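Local coordinates for ABC sugar (Ribose) transporter, periplasmic substrate-binding subunit (Rhodobacter sphaeroides, PDB 3L49), which probably binds a sugar in the periplasm and delivers it to an ABC transporter, at residues A[116-121]-A[194-199]; A[205-210]-A[230-235]. All coordinates share one frame; numbering follows the deposited sequence.

Contact 1 of 2, residues A[116-121]-A[194-199]; sequences LQMVAD and AIWACW
M118 leans onto A194 and W196 from a helix turn whose outer side is tied by the hydrogen bond from Q117 NE2 to D121 OD2, 3.0 Å long and noticeably bent (142° at the hydrogen). The acceptor lies in the plane of the Q117 amide, but the N-H meets OD2 from above the carboxylate plane. D121 OD1 bonds to Y221 OH, so both carboxylate oxygens are used.

The contact itself is apolar. M118 sends its chain toward strand 194-197, with CG anti to the backbone N (chi1 -170°). M118 CG rests on A194 CB at 3.7 Å. The chain then bends at chi3, which brings CE to the edge of the W196 indole, near its plane. M118 CE is modelled 3.2 Å from W196 CD1, closer than an ordinary carbon-carbon contact, so the exact fit of the methyl is doubtful. V128 of strand 126-131 also touches M118 and A194.

With M118 cut back to an alanine, A194 would probably face a gap and the W196 edge lose its methyl neighbour. No hydrogen bond crosses between the two segments. They meet by apolar packing, to which the oblique Met-aromatic approach of M118 to W196 adds little.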
ATOM      1  N   LEU A 116      -5.942 -16.183   2.328  1.00 31.16           N
ATOM      2  CA  LEU A 116      -6.755 -17.369   2.073  1.00 24.99           C
ATOM      3  C   LEU A 116      -6.356 -18.054   0.775  1.00 24.59           C
ATOM      4  O   LEU A 116      -6.279 -19.288   0.718  1.00 19.80           O
ATOM      5  CB  LEU A 116      -8.245 -17.020   2.062  1.00 31.83           C
ATOM      6  CG  LEU A 116      -8.904 -16.788   3.421  1.00 14.20           C
ATOM      7  CD1 LEU A 116     -10.144 -15.937   3.251  1.00 22.24           C
ATOM      8  CD2 LEU A 116      -9.223 -18.116   4.105  1.00 19.65           C
ATOM      9  N   GLN A 117      -6.086 -17.251  -0.256  1.00 22.95           N
ATOM     10  CA  GLN A 117      -5.587 -17.762  -1.533  1.00 22.20           C
ATOM     11  C   GLN A 117      -4.258 -18.506  -1.380  1.00 21.15           C
ATOM     12  O   GLN A 117      -4.057 -19.571  -1.963  1.00 29.72           O
ATOM     13  CB  GLN A 117      -5.419 -16.625  -2.537  1.00 23.95           C
ATOM     14  CG  GLN A 117      -5.118 -17.121  -3.925  1.00 18.01           C
ATOM     15  CD  GLN A 117      -6.246 -17.971  -4.451  1.00 34.50           C
ATOM     16  OE1 GLN A 117      -7.394 -17.527  -4.495  1.00 29.39           O
ATOM     17  NE2 GLN A 117      -5.936 -19.210  -4.831  1.00 31.47           N
ATOM     18  N   MET A 118      -3.370 -17.922  -0.586  1.00 24.59           N
ATOM     19  CA  MET A 118      -2.061 -18.489  -0.289  1.00 28.66           C
ATOM     20  C   MET A 118      -2.156 -19.871   0.376  1.00 31.04           C
ATOM     21  O   MET A 118      -1.448 -20.801  -0.013  1.00 27.36           O
ATOM     22  CB  MET A 118      -1.277 -17.510   0.589  1.00 18.87           C
ATOM     23  CG  MET A 118       0.199 -17.842   0.781  1.00 22.88           C
ATOM     24  SD  MET A 118       1.087 -16.624   1.776  1.00 23.36           S
ATOM     25  CE  MET A 118       0.167 -15.155   1.395  1.00 46.99           C
ATOM     26  N   VAL A 119      -3.045 -20.007   1.359  1.00 35.42           N
ATOM     27  CA  VAL A 119      -3.203 -21.283   2.062  1.00 39.40           C
ATOM     28  C   VAL A 119      -3.962 -22.322   1.217  1.00 37.58           C
ATOM     29  O   VAL A 119      -3.685 -23.525   1.295  1.00 36.28           O
ATOM     30  CB  VAL A 119      -3.754 -21.106   3.521  1.00 37.31           C
ATOM     31  CG1 VAL A 119      -4.993 -20.284   3.541  1.00 38.27           C
ATOM     32  CG2 VAL A 119      -4.025 -22.438   4.184  1.00 44.70           C
ATOM     33  N   ALA A 120      -4.875 -21.841   0.374  1.00 36.29           N
ATOM     34  CA  ALA A 120      -5.525 -22.692  -0.626  1.00 30.82           C
ATOM     35  C   ALA A 120      -4.503 -23.258  -1.615  1.00 31.30           C
ATOM     36  O   ALA A 120      -4.509 -24.459  -1.884  1.00 39.78           O
ATOM     37  CB  ALA A 120      -6.634 -21.931  -1.364  1.00 21.77           C
ATOM     38  N   ASP A 121      -3.627 -22.397  -2.136  1.00 30.44           N
ATOM     39  CA  ASP A 121      -2.558 -22.823  -3.052  1.00 34.76           C
ATOM     40  C   ASP A 121      -1.536 -23.745  -2.378  1.00 31.83           C
ATOM     41  O   ASP A 121      -0.985 -24.631  -3.022  1.00 23.52           O
ATOM     42  CB  ASP A 121      -1.821 -21.617  -3.642  1.00 40.24           C
ATOM     43  CG  ASP A 121      -2.665 -20.822  -4.640  1.00 43.51           C
ATOM     44  OD1 ASP A 121      -2.240 -19.706  -5.021  1.00 40.97           O
ATOM     45  OD2 ASP A 121      -3.742 -21.298  -5.046  1.00 37.33           O
ATOM     46  N   ALA A 194       5.777 -20.433   0.237  1.00 22.78           N
ATOM     47  CA  ALA A 194       5.104 -19.183  -0.109  1.00 23.98           C
ATOM     48  C   ALA A 194       5.907 -17.983   0.355  1.00 20.93           C
ATOM     49  O   ALA A 194       6.674 -18.075   1.312  1.00 30.81           O
ATOM     50  CB  ALA A 194       3.704 -19.143   0.497  1.00 22.02           C
ATOM     51  N   ILE A 195       5.736 -16.857  -0.335  1.00 19.47           N
ATOM     52  CA  ILE A 195       6.333 -15.595   0.091  1.00 20.07           C
ATOM     53  C   ILE A 195       5.268 -14.497   0.058  1.00 23.88           C
ATOM     54  O   ILE A 195       4.543 -14.350  -0.931  1.00 20.25           O
ATOM     55  CB  ILE A 195       7.590 -15.191  -0.754  1.00 25.77           C
ATOM     56  CG1 ILE A 195       8.607 -16.334  -0.831  1.00 14.01           C
ATOM     57  CG2 ILE A 195       8.269 -13.953  -0.177  1.00 19.64           C
ATOM     58  CD1 ILE A 195       9.912 -16.001  -1.587  1.00 12.94           C
ATOM     59  N   TRP A 196       5.187 -13.741   1.149  1.00 20.85           N
ATOM     60  CA  TRP A 196       4.178 -12.705   1.332  1.00 27.22           C
ATOM     61  C   TRP A 196       4.811 -11.316   1.556  1.00 29.42           C
ATOM     62  O   TRP A 196       5.837 -11.189   2.235  1.00 27.92           O
ATOM     63  CB  TRP A 196       3.276 -13.082   2.532  1.00 28.01           C
ATOM     64  CG  TRP A 196       2.164 -12.108   2.794  1.00 28.75           C
ATOM     65  CD1 TRP A 196       0.904 -12.149   2.277  1.00 28.40           C
ATOM     66  CD2 TRP A 196       2.222 -10.931   3.614  1.00 29.74           C
ATOM     67  NE1 TRP A 196       0.172 -11.077   2.721  1.00 32.59           N
ATOM     68  CE2 TRP A 196       0.956 -10.311   3.542  1.00 27.24           C
ATOM     69  CE3 TRP A 196       3.219 -10.339   4.397  1.00 24.78           C
ATOM     70  CZ2 TRP A 196       0.659  -9.130   4.230  1.00 22.49           C
ATOM     71  CZ3 TRP A 196       2.925  -9.157   5.075  1.00 24.84           C
ATOM     72  CH2 TRP A 196       1.656  -8.568   4.985  1.00 21.31           C
ATOM     73  N   ALA A 197       4.176 -10.284   0.999  1.00 22.32           N
ATOM     74  CA  ALA A 197       4.425  -8.884   1.392  1.00 24.00           C
ATOM     75  C   ALA A 197       3.132  -8.067   1.342  1.00 26.57           C
ATOM     76  O   ALA A 197       2.173  -8.455   0.672  1.00 26.26           O
ATOM     77  CB  ALA A 197       5.495  -8.245   0.531  1.00 26.38           C
ATOM     78  N   CYS A 198       3.111  -6.931   2.041  1.00 32.09           N
ATOM     79  CA  CYS A 198       1.917  -6.081   2.093  1.00 34.22           C
ATOM     80  C   CYS A 198       1.793  -5.224   0.832  1.00 28.65           C
ATOM     81  O   CYS A 198       0.822  -4.481   0.662  1.00 29.31           O
ATOM     82  CB  CYS A 198       1.896  -5.205   3.357  1.00 32.67           C
ATOM     83  SG  CYS A 198       3.131  -3.863   3.387  1.00 33.36           S
ATOM     84  N   TRP A 199       2.780  -5.344  -0.052  1.00 29.03           N
ATOM     85  CA  TRP A 199       2.767  -4.648  -1.335  1.00 28.71           C
ATOM     86  C   TRP A 199       3.564  -5.380  -2.416  1.00 27.02           C
ATOM     87  O   TRP A 199       4.383  -6.247  -2.114  1.00 27.36           O
ATOM     88  CB  TRP A 199       3.177  -3.166  -1.192  1.00 33.11           C
ATOM     89  CG  TRP A 199       4.598  -2.910  -0.757  1.00 32.14           C
ATOM     90  CD1 TRP A 199       5.256  -3.467   0.298  1.00 35.92           C
ATOM     91  CD2 TRP A 199       5.516  -1.994  -1.358  1.00 25.23           C
ATOM     92  NE1 TRP A 199       6.531  -2.978   0.376  1.00 27.22           N
ATOM     93  CE2 TRP A 199       6.718  -2.064  -0.624  1.00 25.29           C
ATOM     94  CE3 TRP A 199       5.441  -1.122  -2.448  1.00 27.04           C
ATOM     95  CZ2 TRP A 199       7.839  -1.301  -0.948  1.00 25.95           C
ATOM     96  CZ3 TRP A 199       6.557  -0.357  -2.767  1.00 35.50           C
ATOM     97  CH2 TRP A 199       7.740  -0.463  -2.027  1.00 30.69           C
TER

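Contact 2 of 2, residues A[205-210]-A[230-235]; sequences GATQAL and VEMVAD
M232 of helix 227-234 packs against T207 and Q208 of helix 200-212, which are neighbours on one turn. Side chains bridge the separation of the two backbones: the nearest CA atoms, those of T207 and M232, are 8.2 Å from each other.

In M232, CG is anti to the carbonyl carbon (chi1 -80°) and the chain runs extended beyond it. The sulfur therefore arrives in front of T207, and the two side chains meet tip to tip. M232 SD lies 4.1 Å from T207 CB, and it lies 4.1 Å from T207 CG2 as well. The methyl carbon goes one step further. M232 CE packs on Q208 CG at 3.9 Å, and the two side chains cross at about a right angle. Q208 gives its aliphatic part here and is only partly buried. It also touches I172 and Y176 of helix 171-185.

T207 divides its side chain between different tasks. CB and CG2 face the sulfur. OG1 bonds to M203 O, one turn back in its own helix, and to T220 OG1 on strand 219-222. These bonds satisfy the hydroxyl and hold the rotation that turns CG2 to M232. A240 of strand 240-245 is touched by both T207 and M232.

These segments of two consecutive helices thus meet through three side chains, over the parallel part of the sheet, as in the Rossmann-like lobes of this family. No hydrogen bond or salt bridge crosses between the segments. Their contact is dispersion through a flexible thioether, and the polar ties of T207 run instead to its own helix and to the sheet.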
ATOM      1  N   GLY A 205      10.877  -8.648  -7.127  1.00 21.17           N
ATOM      2  CA  GLY A 205      12.209  -9.166  -6.848  1.00 22.66           C
ATOM      3  C   GLY A 205      12.233 -10.605  -6.385  1.00 20.43           C
ATOM      4  O   GLY A 205      13.053 -11.398  -6.853  1.00 25.39           O
ATOM      5  N   ALA A 206      11.327 -10.946  -5.473  1.00 26.01           N
ATOM      6  CA  ALA A 206      11.252 -12.302  -4.908  1.00 25.89           C
ATOM      7  C   ALA A 206      10.974 -13.340  -5.991  1.00 15.64           C
ATOM      8  O   ALA A 206      11.587 -14.405  -6.008  1.00 22.97           O
ATOM      9  CB  ALA A 206      10.195 -12.370  -3.806  1.00 23.47           C
ATOM     10  N   THR A 207      10.076 -12.992  -6.908  1.00 26.87           N
ATOM     11  CA  THR A 207       9.738 -13.823  -8.063  1.00 19.29           C
ATOM     12  C   THR A 207      10.943 -14.022  -8.979  1.00 22.19           C
ATOM     13  O   THR A 207      11.235 -15.158  -9.376  1.00 26.71           O
ATOM     14  CB  THR A 207       8.567 -13.204  -8.850  1.00 23.34           C
ATOM     15  OG1 THR A 207       7.516 -12.876  -7.938  1.00 30.21           O
ATOM     16  CG2 THR A 207       8.028 -14.157  -9.907  1.00 24.69           C
ATOM     17  N   GLN A 208      11.636 -12.920  -9.296  1.00 23.02           N
ATOM     18  CA  GLN A 208      12.848 -12.955 -10.122  1.00 16.43           C
ATOM     19  C   GLN A 208      13.918 -13.895  -9.548  1.00 26.60           C
ATOM     20  O   GLN A 208      14.517 -14.682 -10.297  1.00 24.62           O
ATOM     21  CB  GLN A 208      13.409 -11.551 -10.296  1.00 22.28           C
ATOM     22  CG  GLN A 208      12.677 -10.699 -11.340  1.00 28.38           C
ATOM     23  CD  GLN A 208      13.010  -9.216 -11.234  1.00 31.66           C
ATOM     24  OE1 GLN A 208      12.468  -8.389 -11.979  1.00 22.01           O
ATOM     25  NE2 GLN A 208      13.900  -8.868 -10.299  1.00 13.87           N
ATOM     26  N   ALA A 209      14.116 -13.827  -8.224  1.00 14.82           N
ATOM     27  CA  ALA A 209      15.056 -14.685  -7.498  1.00 20.02           C
ATOM     28  C   ALA A 209      14.712 -16.172  -7.559  1.00 28.47           C
ATOM     29  O   ALA A 209      15.595 -16.999  -7.780  1.00 37.07           O
ATOM     30  CB  ALA A 209      15.171 -14.236  -6.032  1.00 18.24           C
ATOM     31  N   LEU A 210      13.437 -16.503  -7.344  1.00 32.20           N
ATOM     32  CA  LEU A 210      12.955 -17.891  -7.401  1.00 28.10           C
ATOM     33  C   LEU A 210      13.117 -18.466  -8.792  1.00 31.60           C
ATOM     34  O   LEU A 210      13.487 -19.632  -8.954  1.00 31.18           O
ATOM     35  CB  LEU A 210      11.471 -17.974  -7.011  1.00 30.09           C
ATOM     36  CG  LEU A 210      11.051 -17.695  -5.565  1.00 20.68           C
ATOM     37  CD1 LEU A 210       9.528 -17.678  -5.468  1.00 15.55           C
ATOM     38  CD2 LEU A 210      11.651 -18.710  -4.590  1.00 26.91           C
ATOM     39  N   VAL A 230       1.385  -8.043 -12.036  1.00 28.08           N
ATOM     40  CA  VAL A 230       0.197  -8.560 -12.731  1.00 26.23           C
ATOM     41  C   VAL A 230       0.584  -9.483 -13.895  1.00 30.68           C
ATOM     42  O   VAL A 230       0.108 -10.616 -13.983  1.00 32.55           O
ATOM     43  CB  VAL A 230      -0.689  -7.390 -13.236  1.00 26.96           C
ATOM     44  CG1 VAL A 230      -1.817  -7.880 -14.135  1.00 33.46           C
ATOM     45  CG2 VAL A 230      -1.257  -6.626 -12.067  1.00 16.00           C
ATOM     46  N   GLU A 231       1.472  -8.992 -14.758  1.00 32.09           N
ATOM     47  CA  GLU A 231       1.992  -9.747 -15.889  1.00 39.76           C
ATOM     48  C   GLU A 231       2.702 -11.046 -15.478  1.00 32.00           C
ATOM     49  O   GLU A 231       2.609 -12.055 -16.177  1.00 36.07           O
ATOM     50  CB  GLU A 231       2.936  -8.866 -16.696  1.00 41.19           C
ATOM     51  CG  GLU A 231       2.958  -9.191 -18.182  1.00 63.64           C
ATOM     52  CD  GLU A 231       4.016  -8.412 -18.946  1.00 62.53           C
ATOM     53  OE1 GLU A 231       4.564  -7.427 -18.399  1.00 73.58           O
ATOM     54  OE2 GLU A 231       4.297  -8.788 -20.105  1.00 79.90           O
ATOM     55  N   MET A 232       3.405 -11.006 -14.348  1.00 32.39           N
ATOM     56  CA  MET A 232       4.038 -12.196 -13.749  1.00 29.75           C
ATOM     57  C   MET A 232       3.009 -13.211 -13.246  1.00 31.17           C
ATOM     58  O   MET A 232       3.206 -14.418 -13.392  1.00 33.78           O
ATOM     59  CB  MET A 232       4.956 -11.785 -12.591  1.00 29.91           C
ATOM     60  CG  MET A 232       6.329 -11.259 -12.985  1.00 24.92           C
ATOM     61  SD  MET A 232       7.123 -10.481 -11.567  1.00 18.28           S
ATOM     62  CE  MET A 232       8.827 -10.488 -12.100  1.00 32.88           C
ATOM     63  N   VAL A 233       1.924 -12.716 -12.645  1.00 30.11           N
ATOM     64  CA  VAL A 233       0.820 -13.562 -12.170  1.00 27.33           C
ATOM     65  C   VAL A 233       0.126 -14.254 -13.345  1.00 35.98           C
ATOM     66  O   VAL A 233      -0.163 -15.454 -13.279  1.00 32.87           O
ATOM     67  CB  VAL A 233      -0.193 -12.750 -11.304  1.00 29.38           C
ATOM     68  CG1 VAL A 233      -1.542 -13.477 -11.154  1.00 13.97           C
ATOM     69  CG2 VAL A 233       0.404 -12.454  -9.936  1.00 26.58           C
ATOM     70  N   ALA A 234      -0.097 -13.498 -14.422  1.00 31.94           N
ATOM     71  CA  ALA A 234      -0.743 -14.011 -15.633  1.00 39.20           C
ATOM     72  C   ALA A 234       0.128 -14.996 -16.420  1.00 43.03           C
ATOM     73  O   ALA A 234      -0.399 -15.824 -17.160  1.00 49.15           O
ATOM     74  CB  ALA A 234      -1.190 -12.857 -16.537  1.00 32.07           C
ATOM     75  N   ASP A 235       1.449 -14.897 -16.263  1.00 40.84           N
ATOM     76  CA  ASP A 235       2.393 -15.817 -16.902  1.00 40.39           C
ATOM     77  C   ASP A 235       2.443 -17.157 -16.165  1.00 39.12           C
ATOM     78  O   ASP A 235       2.842 -17.205 -15.000  1.00 43.63           O
ATOM     79  CB  ASP A 235       3.791 -15.185 -16.964  1.00 39.56           C
ATOM     80  CG  ASP A 235       4.858 -16.143 -17.505  1.00 55.32           C
ATOM     81  OD1 ASP A 235       4.557 -16.989 -18.380  1.00 54.16           O
ATOM     82  OD2 ASP A 235       6.021 -16.036 -17.059  1.00 63.08           O
TER

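How the contacts relate
The two contacts lie in series along the chain, with centres about 13 Å apart. Contact 1 closes on strand 194-197, and helix 200-212, which follows directly, opens contact 2. Both belong to the same lobe of the type I periplasmic binding protein fold and share its mainly parallel sheet. Helix 107-122 packs on one face; helices 200-212 and 227-234 pack on the other. I195 links the two sites, because its side chain points away from contact 1. I195 CD1 lies 4.2 Å from L210 CD1 and 4.3 Å from A206 CB. The sheet is therefore covered on both faces, giving the alpha/beta/alpha sandwich of the lobe.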